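Local coordinates for protein choline dehydrogenase and related flavoproteins (Aspergillus oryzae, PDB 3Q9T) that oxidises formate as a flavoprotein oxidase of the glucose-methanol-choline family that carries 8-formyl-FAD at its catalytic site, at residues D8-G13 with K242-V247; T20-L25 with V33-A38. All coordinates share one frame; numbering follows the deposited sequence.

Contact 1. Residues D8-G13 with K242-V247. With FAY ([(2R,3S,4R,5R)-5-(6-amino-9H-purin-9-yl)-3,4-dihydroxytetrahydrofuran-2-yl]methyl (2R,3S,4S)-5-(8-formyl-7-methyl-2,4-dioxo-3,4-dihydrobenzo[g]pteridin-10(2H)-yl)-2,3,4-trihydroxypentyl dihydrogen diphosphate), chain D.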
loop_
_atom_site.group_PDB
_atom_site.type_symbol
_atom_site.label_atom_id
_atom_site.label_comp_id
_atom_site.label_asym_id
_atom_site.label_seq_id
_atom_site.Cartn_x
_atom_site.Cartn_y
_atom_site.Cartn_z
ATOM N N ASP A 8 24.645 -35.379 13.553
ATOM C CA ASP A 8 25.855 -34.551 13.593
ATOM C C ASP A 8 25.550 -33.089 13.265
ATOM O O ASP A 8 25.989 -32.170 13.977
ATOM C CB ASP A 8 26.921 -35.072 12.622
ATOM C CG ASP A 8 27.772 -36.191 13.219
ATOM O OD1 ASP A 8 27.589 -36.525 14.404
ATOM O OD2 ASP A 8 28.643 -36.723 12.497
ATOM N N PHE A 9 24.812 -32.875 12.179
ATOM C CA PHE A 9 24.491 -31.516 11.742
ATOM C C PHE A 9 23.023 -31.374 11.418
ATOM O O PHE A 9 22.440 -32.214 10.714
ATOM C CB PHE A 9 25.315 -31.111 10.521
ATOM C CG PHE A 9 26.784 -31.052 10.785
ATOM C CD1 PHE A 9 27.323 -30.020 11.533
ATOM C CD2 PHE A 9 27.631 -32.033 10.289
ATOM C CE1 PHE A 9 28.675 -29.966 11.772
ATOM C CE2 PHE A 9 28.991 -31.989 10.530
ATOM C CZ PHE A 9 29.517 -30.962 11.276
ATOM N N VAL A 10 22.430 -30.297 11.925
ATOM C CA VAL A 10 21.037 -29.982 11.605
ATOM C C VAL A 10 21.004 -28.711 10.768
ATOM O O VAL A 10 21.528 -27.685 11.185
ATOM C CB VAL A 10 20.198 -29.792 12.878
ATOM C CG1 VAL A 10 18.809 -29.308 12.537
ATOM C CG2 VAL A 10 20.138 -31.104 13.693
ATOM N N ILE A 11 20.427 -28.787 9.571
ATOM C CA ILE A 11 20.172 -27.573 8.790
ATOM C C ILE A 11 18.700 -27.164 8.939
ATOM O O ILE A 11 17.784 -27.952 8.671
ATOM C CB ILE A 11 20.530 -27.724 7.301
ATOM C CG1 ILE A 11 22.051 -27.690 7.082
ATOM C CG2 ILE A 11 19.887 -26.597 6.473
ATOM C CD1 ILE A 11 22.770 -28.892 7.591
ATOM N N VAL A 12 18.490 -25.935 9.392
ATOM C CA VAL A 12 17.143 -25.414 9.625
ATOM C C VAL A 12 16.740 -24.545 8.454
ATOM O O VAL A 12 17.160 -23.387 8.363
ATOM C CB VAL A 12 17.093 -24.582 10.918
ATOM C CG1 VAL A 12 15.688 -24.063 11.177
ATOM C CG2 VAL A 12 17.560 -25.433 12.091
ATOM N N GLY A 13 15.928 -25.114 7.560
ATOM C CA GLY A 13 15.557 -24.451 6.328
ATOM C C GLY A 13 16.271 -25.094 5.149
ATOM O O GLY A 13 17.445 -24.842 4.933
ATOM N N LYS A 242 21.640 -26.378 20.853
ATOM C CA LYS A 242 21.532 -27.817 21.048
ATOM C C LYS A 242 20.844 -28.498 19.857
ATOM O O LYS A 242 21.022 -29.695 19.600
ATOM C CB LYS A 242 20.673 -28.047 22.300
ATOM C CG LYS A 242 21.292 -28.849 23.418
ATOM C CD LYS A 242 22.324 -28.077 24.191
ATOM C CE LYS A 242 22.934 -29.013 25.222
ATOM N NZ LYS A 242 23.011 -30.415 24.687
ATOM N N GLY A 243 20.026 -27.732 19.149
ATOM C CA GLY A 243 19.158 -28.291 18.127
ATOM C C GLY A 243 17.988 -27.358 17.854
ATOM O O GLY A 243 18.082 -26.147 18.095
ATOM N N VAL A 244 16.882 -27.910 17.358
ATOM C CA VAL A 244 15.752 -27.089 16.963
ATOM C C VAL A 244 14.426 -27.766 17.266
ATOM O O VAL A 244 14.311 -28.990 17.183
ATOM C CB VAL A 244 15.797 -26.803 15.447
ATOM C CG1 VAL A 244 15.513 -28.075 14.664
ATOM C CG2 VAL A 244 14.792 -25.741 15.085
ATOM N N THR A 245 13.418 -26.962 17.581
ATOM C CA THR A 245 12.060 -27.465 17.780
ATOM C C THR A 245 11.167 -27.120 16.582
ATOM O O THR A 245 11.173 -25.981 16.088
ATOM C CB THR A 245 11.436 -26.921 19.090
ATOM O OG1 THR A 245 12.260 -27.282 20.207
ATOM C CG2 THR A 245 10.027 -27.494 19.303
ATOM N N VAL A 246 10.413 -28.109 16.108
ATOM C CA VAL A 246 9.534 -27.923 14.955
ATOM C C VAL A 246 8.128 -28.417 15.232
ATOM O O VAL A 246 7.910 -29.217 16.141
ATOM C CB VAL A 246 10.072 -28.621 13.683
ATOM C CG1 VAL A 246 11.442 -28.056 13.312
ATOM C CG2 VAL A 246 10.139 -30.115 13.888
ATOM N N VAL A 247 7.172 -27.922 14.451
ATOM C CA VAL A 247 5.790 -28.348 14.567
ATOM C C VAL A 247 5.376 -29.092 13.305
ATOM O O VAL A 247 5.626 -28.622 12.200
ATOM C CB VAL A 247 4.860 -27.130 14.762
ATOM C CG1 VAL A 247 3.418 -27.580 15.014
ATOM C CG2 VAL A 247 5.366 -26.280 15.893
HETATM P P FAY D . 18.383 -18.373 0.802
HETATM N N1 FAY D . 18.503 -14.439 -7.666
HETATM C C2 FAY D . 19.232 -14.673 -8.830
HETATM O O2 FAY D . 20.444 -14.844 -8.772
HETATM N N3 FAY D . 18.591 -15.177 -9.942
HETATM C C4 FAY D . 17.256 -14.908 -10.111
HETATM O O4 FAY D . 16.864 -14.657 -11.266
HETATM N N5 FAY D . 15.162 -14.403 -9.083
HETATM C C6 FAY D . 13.027 -14.454 -8.105
HETATM C C7 FAY D . 12.196 -14.599 -7.008
HETATM C C8 FAY D . 12.756 -14.751 -5.736
HETATM O O8 FAY D . 12.311 -15.429 -3.537
HETATM C C9 FAY D . 14.145 -14.879 -5.604
HETATM P PA FAY D . 15.772 -19.465 0.767
HETATM C "C1'" FAY D . 17.056 -14.847 -5.196
HETATM C C10 FAY D . 17.129 -14.400 -7.709
HETATM N N10 FAY D . 16.380 -14.567 -6.541
HETATM N N1A FAY D . 10.190 -23.292 9.357
HETATM O O1A FAY D . 14.436 -18.801 0.732
HETATM C C1B FAY D . 12.581 -22.417 4.764
HETATM O O1P FAY D . 19.067 -19.697 1.042
HETATM C "C2'" FAY D . 17.393 -16.346 -5.022
HETATM O "O2'" FAY D . 16.288 -17.071 -5.430
HETATM C C2A FAY D . 10.699 -24.230 8.478
HETATM O O2A FAY D . 16.213 -20.019 -0.553
HETATM C C2B FAY D . 11.950 -21.897 3.485
HETATM O O2B FAY D . 10.808 -22.632 3.086
HETATM O O2P FAY D . 19.056 -17.261 1.585
HETATM C "C3'" FAY D . 17.918 -16.936 -3.672
HETATM O "O3'" FAY D . 17.398 -18.215 -3.315
HETATM N N3A FAY D . 11.303 -23.832 7.297
HETATM C C3B FAY D . 13.086 -22.074 2.500
HETATM O O3B FAY D . 13.087 -23.407 2.053
HETATM O O3P FAY D . 16.860 -18.443 1.326
HETATM C "C4'" FAY D . 17.766 -16.042 -2.466
HETATM O "O4'" FAY D . 18.294 -14.777 -2.854
HETATM C C4A FAY D . 11.399 -22.509 7.005
HETATM C C4B FAY D . 14.323 -21.892 3.344
HETATM O O4B FAY D . 13.916 -21.983 4.699
HETATM C C4X FAY D . 16.526 -14.509 -8.976
HETATM C "C5'" FAY D . 18.506 -16.635 -1.242
HETATM O "O5'" FAY D . 18.254 -17.971 -0.783
HETATM C C5A FAY D . 10.901 -21.550 7.882
HETATM C C5B FAY D . 14.997 -20.564 3.061
HETATM O O5B FAY D . 15.689 -20.683 1.842
HETATM C C5X FAY D . 14.405 -14.362 -7.933
HETATM C C6A FAY D . 10.284 -21.941 9.068
HETATM N N6A FAY D . 9.716 -21.025 9.864
HETATM N N7A FAY D . 11.136 -20.335 7.346
HETATM C C7M FAY D . 10.713 -14.397 -7.208
HETATM C C8A FAY D . 11.775 -20.489 6.167
HETATM C C8M FAY D . 11.888 -15.287 -4.663
HETATM C C9A FAY D . 14.990 -14.638 -6.686
HETATM N N9A FAY D . 11.937 -21.824 5.943
#

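Contact 2. Residues T20-L25 with V33-A38. With FAY ([(2R,3S,4R,5R)-5-(6-amino-9H-purin-9-yl)-3,4-dihydroxytetrahydrofuran-2-yl]methyl (2R,3S,4S)-5-(8-formyl-7-methyl-2,4-dioxo-3,4-dihydrobenzo[g]pteridin-10(2H)-yl)-2,3,4-trihydroxypentyl dihydrogen diphosphate), chain D.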
loop_
_atom_site.group_PDB
_atom_site.type_symbol
_atom_site.label_atom_id
_atom_site.label_comp_id
_atom_site.label_asym_id
_atom_site.label_seq_id
_atom_site.Cartn_x
_atom_site.Cartn_y
_atom_site.Cartn_z
ATOM N N THR A 20 22.869 -26.477 0.113
ATOM C CA THR A 20 24.275 -26.449 -0.259
ATOM C C THR A 20 25.131 -26.935 0.900
ATOM O O THR A 20 25.995 -27.811 0.733
ATOM C CB THR A 20 24.737 -25.023 -0.648
ATOM O OG1 THR A 20 23.934 -24.540 -1.731
ATOM C CG2 THR A 20 26.213 -25.024 -1.061
ATOM N N VAL A 21 24.891 -26.363 2.080
ATOM C CA VAL A 21 25.654 -26.731 3.265
ATOM C C VAL A 21 25.411 -28.206 3.583
ATOM O O VAL A 21 26.359 -28.987 3.791
ATOM C CB VAL A 21 25.312 -25.839 4.489
ATOM C CG1 VAL A 21 25.930 -26.409 5.776
ATOM C CG2 VAL A 21 25.782 -24.403 4.255
ATOM N N ALA A 22 24.140 -28.596 3.575
ATOM C CA ALA A 22 23.777 -29.972 3.908
ATOM C C ALA A 22 24.427 -31.005 2.989
ATOM O O ALA A 22 24.892 -32.034 3.461
ATOM C CB ALA A 22 22.276 -30.151 3.907
ATOM N N GLY A 23 24.426 -30.739 1.686
ATOM C CA GLY A 23 24.921 -31.697 0.712
ATOM C C GLY A 23 26.427 -31.848 0.806
ATOM O O GLY A 23 26.967 -32.931 0.627
ATOM N N ARG A 24 27.102 -30.751 1.114
ATOM C CA ARG A 24 28.550 -30.759 1.225
ATOM C C ARG A 24 28.986 -31.482 2.491
ATOM O O ARG A 24 29.923 -32.289 2.472
ATOM C CB ARG A 24 29.096 -29.334 1.204
ATOM C CG ARG A 24 28.944 -28.648 -0.150
ATOM C CD ARG A 24 29.657 -29.412 -1.265
ATOM N NE ARG A 24 29.712 -28.614 -2.491
ATOM C CZ ARG A 24 30.018 -29.087 -3.699
ATOM N NH1 ARG A 24 30.327 -30.366 -3.864
ATOM N NH2 ARG A 24 30.028 -28.265 -4.743
ATOM N N LEU A 25 28.292 -31.212 3.591
ATOM C CA LEU A 25 28.618 -31.879 4.841
ATOM C C LEU A 25 28.382 -33.386 4.718
ATOM O O LEU A 25 29.111 -34.184 5.316
ATOM C CB LEU A 25 27.845 -31.276 6.015
ATOM C CG LEU A 25 28.339 -29.901 6.478
ATOM C CD1 LEU A 25 27.531 -29.419 7.657
ATOM C CD2 LEU A 25 29.816 -29.940 6.836
ATOM N N VAL A 33 23.214 -36.004 8.684
ATOM C CA VAL A 33 22.707 -34.654 8.469
ATOM C C VAL A 33 21.179 -34.671 8.447
ATOM O O VAL A 33 20.549 -35.497 7.749
ATOM C CB VAL A 33 23.230 -34.063 7.119
ATOM C CG1 VAL A 33 22.817 -32.588 6.943
ATOM C CG2 VAL A 33 24.743 -34.208 7.007
ATOM N N LEU A 34 20.582 -33.763 9.213
ATOM C CA LEU A 34 19.134 -33.568 9.170
ATOM C C LEU A 34 18.813 -32.235 8.510
ATOM O O LEU A 34 19.457 -31.236 8.805
ATOM C CB LEU A 34 18.529 -33.586 10.580
ATOM C CG LEU A 34 17.103 -33.021 10.714
ATOM C CD1 LEU A 34 16.066 -34.003 10.166
ATOM C CD2 LEU A 34 16.795 -32.678 12.162
ATOM N N ILE A 35 17.822 -32.229 7.617
ATOM C CA ILE A 35 17.244 -30.987 7.109
ATOM C C ILE A 35 15.761 -30.839 7.487
ATOM O O ILE A 35 14.937 -31.646 7.083
ATOM C CB ILE A 35 17.345 -30.891 5.570
ATOM C CG1 ILE A 35 18.781 -31.140 5.108
ATOM C CG2 ILE A 35 16.855 -29.523 5.098
ATOM C CD1 ILE A 35 18.910 -31.398 3.618
ATOM N N VAL A 36 15.428 -29.800 8.248
ATOM C CA VAL A 36 14.024 -29.438 8.469
ATOM C C VAL A 36 13.611 -28.312 7.523
ATOM O O VAL A 36 14.389 -27.404 7.238
ATOM C CB VAL A 36 13.711 -29.064 9.945
ATOM C CG1 VAL A 36 13.926 -30.268 10.864
ATOM C CG2 VAL A 36 14.527 -27.872 10.406
ATOM N N GLU A 37 12.381 -28.398 7.026
ATOM C CA GLU A 37 11.899 -27.549 5.945
ATOM C C GLU A 37 10.385 -27.456 6.039
ATOM O O GLU A 37 9.712 -28.479 6.186
ATOM C CB GLU A 37 12.268 -28.159 4.595
ATOM C CG GLU A 37 11.570 -27.539 3.414
ATOM C CD GLU A 37 11.779 -26.033 3.341
ATOM O OE1 GLU A 37 12.899 -25.568 3.626
ATOM O OE2 GLU A 37 10.817 -25.316 3.014
ATOM N N ALA A 38 9.866 -26.231 5.953
ATOM C CA ALA A 38 8.423 -25.974 6.025
ATOM C C ALA A 38 7.635 -26.500 4.816
ATOM O O ALA A 38 6.509 -26.958 4.965
ATOM C CB ALA A 38 8.162 -24.478 6.223
HETATM P P FAY D . 18.383 -18.373 0.802
HETATM N N1 FAY D . 18.503 -14.439 -7.666
HETATM C C2 FAY D . 19.232 -14.673 -8.830
HETATM O O2 FAY D . 20.444 -14.844 -8.772
HETATM N N3 FAY D . 18.591 -15.177 -9.942
HETATM C C4 FAY D . 17.256 -14.908 -10.111
HETATM O O4 FAY D . 16.864 -14.657 -11.266
HETATM N N5 FAY D . 15.162 -14.403 -9.083
HETATM C C6 FAY D . 13.027 -14.454 -8.105
HETATM C C7 FAY D . 12.196 -14.599 -7.008
HETATM C C8 FAY D . 12.756 -14.751 -5.736
HETATM O O8 FAY D . 12.311 -15.429 -3.537
HETATM C C9 FAY D . 14.145 -14.879 -5.604
HETATM P PA FAY D . 15.772 -19.465 0.767
HETATM C "C1'" FAY D . 17.056 -14.847 -5.196
HETATM C C10 FAY D . 17.129 -14.400 -7.709
HETATM N N10 FAY D . 16.380 -14.567 -6.541
HETATM N N1A FAY D . 10.190 -23.292 9.357
HETATM O O1A FAY D . 14.436 -18.801 0.732
HETATM C C1B FAY D . 12.581 -22.417 4.764
HETATM O O1P FAY D . 19.067 -19.697 1.042
HETATM C "C2'" FAY D . 17.393 -16.346 -5.022
HETATM O "O2'" FAY D . 16.288 -17.071 -5.430
HETATM C C2A FAY D . 10.699 -24.230 8.478
HETATM O O2A FAY D . 16.213 -20.019 -0.553
HETATM C C2B FAY D . 11.950 -21.897 3.485
HETATM O O2B FAY D . 10.808 -22.632 3.086
HETATM O O2P FAY D . 19.056 -17.261 1.585
HETATM C "C3'" FAY D . 17.918 -16.936 -3.672
HETATM O "O3'" FAY D . 17.398 -18.215 -3.315
HETATM N N3A FAY D . 11.303 -23.832 7.297
HETATM C C3B FAY D . 13.086 -22.074 2.500
HETATM O O3B FAY D . 13.087 -23.407 2.053
HETATM O O3P FAY D . 16.860 -18.443 1.326
HETATM C "C4'" FAY D . 17.766 -16.042 -2.466
HETATM O "O4'" FAY D . 18.294 -14.777 -2.854
HETATM C C4A FAY D . 11.399 -22.509 7.005
HETATM C C4B FAY D . 14.323 -21.892 3.344
HETATM O O4B FAY D . 13.916 -21.983 4.699
HETATM C C4X FAY D . 16.526 -14.509 -8.976
HETATM C "C5'" FAY D . 18.506 -16.635 -1.242
HETATM O "O5'" FAY D . 18.254 -17.971 -0.783
HETATM C C5A FAY D . 10.901 -21.550 7.882
HETATM C C5B FAY D . 14.997 -20.564 3.061
HETATM O O5B FAY D . 15.689 -20.683 1.842
HETATM C C5X FAY D . 14.405 -14.362 -7.933
HETATM C C6A FAY D . 10.284 -21.941 9.068
HETATM N N6A FAY D . 9.716 -21.025 9.864
HETATM N N7A FAY D . 11.136 -20.335 7.346
HETATM C C7M FAY D . 10.713 -14.397 -7.208
HETATM C C8A FAY D . 11.775 -20.489 6.167
HETATM C C8M FAY D . 11.888 -15.287 -4.663
HETATM C C9A FAY D . 14.990 -14.638 -6.686
HETATM N N9A FAY D . 11.937 -21.824 5.943
#

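Contact 1. Residues D8-G13 with K242-V247
Val244 packs against Val10 and Val12 through purely apolar contacts. Its CG1 sits between its own backbone N and carbonyl carbon (chi1 69°) and meets Val10 CG1 at 4.1 Å. On the Val12 side, Val12 CG2 lies 4.0 Å from the branching carbon Val244 CB and 4.1 Å from the methyl Val244 CG2. These three buried side chains are the packed part of the contact. It is small, 125 Å² in all, and no hydrogen bond joins the two segments. The backbones stay apart, with Val10 CA 7.0 Å from Gly243 CA. Strand 9-12 is the central strand of the parallel sheet of a Rossmann-type, FAD-binding fold. Strand 240-248 belongs to a separate mixed sheet, so the contact joins two sheets. Around the valines, Ala258, Val262, Leu264 and Leu232 add further apolar contacts. The packing thins toward the ends of segment 242-247, where Lys242 and Val247 are partly exposed and do not reach 8-13. Beyond Val12, the chain leaves the sheet for the cofactor. Gly13, the first glycine of what is probably the GxGxxG motif of the FAD-binding fold, places its CA 3.4 Å from the ribose oxygen O4B of FAY.

Contact 2. Residues T20-L25 with V33-A38
Ile35 turns its CG1 branch beside its own backbone N (chi1 -52°), and its extended second torsion (chi2 166°) carries CD1 to the methyl group of Ala22. Val33, with CG1 anti to the backbone N, points that methyl group at the same alanine. Ala22 CB is therefore met by two strand residues: Ile35 CD1 is 3.6 Å away and Val33 CG1 3.9 Å. The other methyl of Val33 serves the next part of the helix, where Val33 CG2 lies 4.4 Å from Leu25 CB. The small alanine probably lets the helix lie close over the strand, with 9.0 Å between the axes of 20-25 and 33-36. The two run nearly antiparallel, at 163°.

This is the helix and second strand of the beta-alpha-beta unit 9-12, 16-25, 33-36, the nucleotide-binding core of a Rossmann-type fold. Ile11 of the first strand also touches Ala22 and Val33. Elsewhere on the helix, Arg24 forms salt bridges with Glu27 and with Glu563 of helix 555-572.

Past the strand the chemistry changes. Glu37 presents its carboxylate to the adenosine ribose of FAY. Hydroxyl O3B donates a hydrogen bond to Glu37 OE1 at 2.7 Å, and O2B donates one to Glu37 OE2, also at 2.7 Å. Gly39 N is a further partner of Glu37 OE2. Next along the chain, Ala38 N is 3.1 Å from adenine N3A of FAY.

With one oxygen for each hydroxyl, the carboxylate holds the ribose at two points. The negative charge probably suits a diol and would probably disfavour a phosphate there.

In the fold
Both contacts are buried, and both build on the parallel sheet of the FAD-binding fold. Contact 1 joins that sheet to a neighbouring mixed sheet. Contact 2 sets a helix on it. Strands 9-12 and 33-36 are neighbours in the sheet, and probable hydrogen bonds link Ile11 N to Leu34 O and Gly13 N to Val36 O. Phe9 packs on Leu25, which ties strand 9-12 to the helix as well. Across the segments, both contacts are purely apolar. Their cofactor ends differ: contact 1 comes up to the ribose without a side chain, whereas contact 2 meets it with a polar, probably charged group.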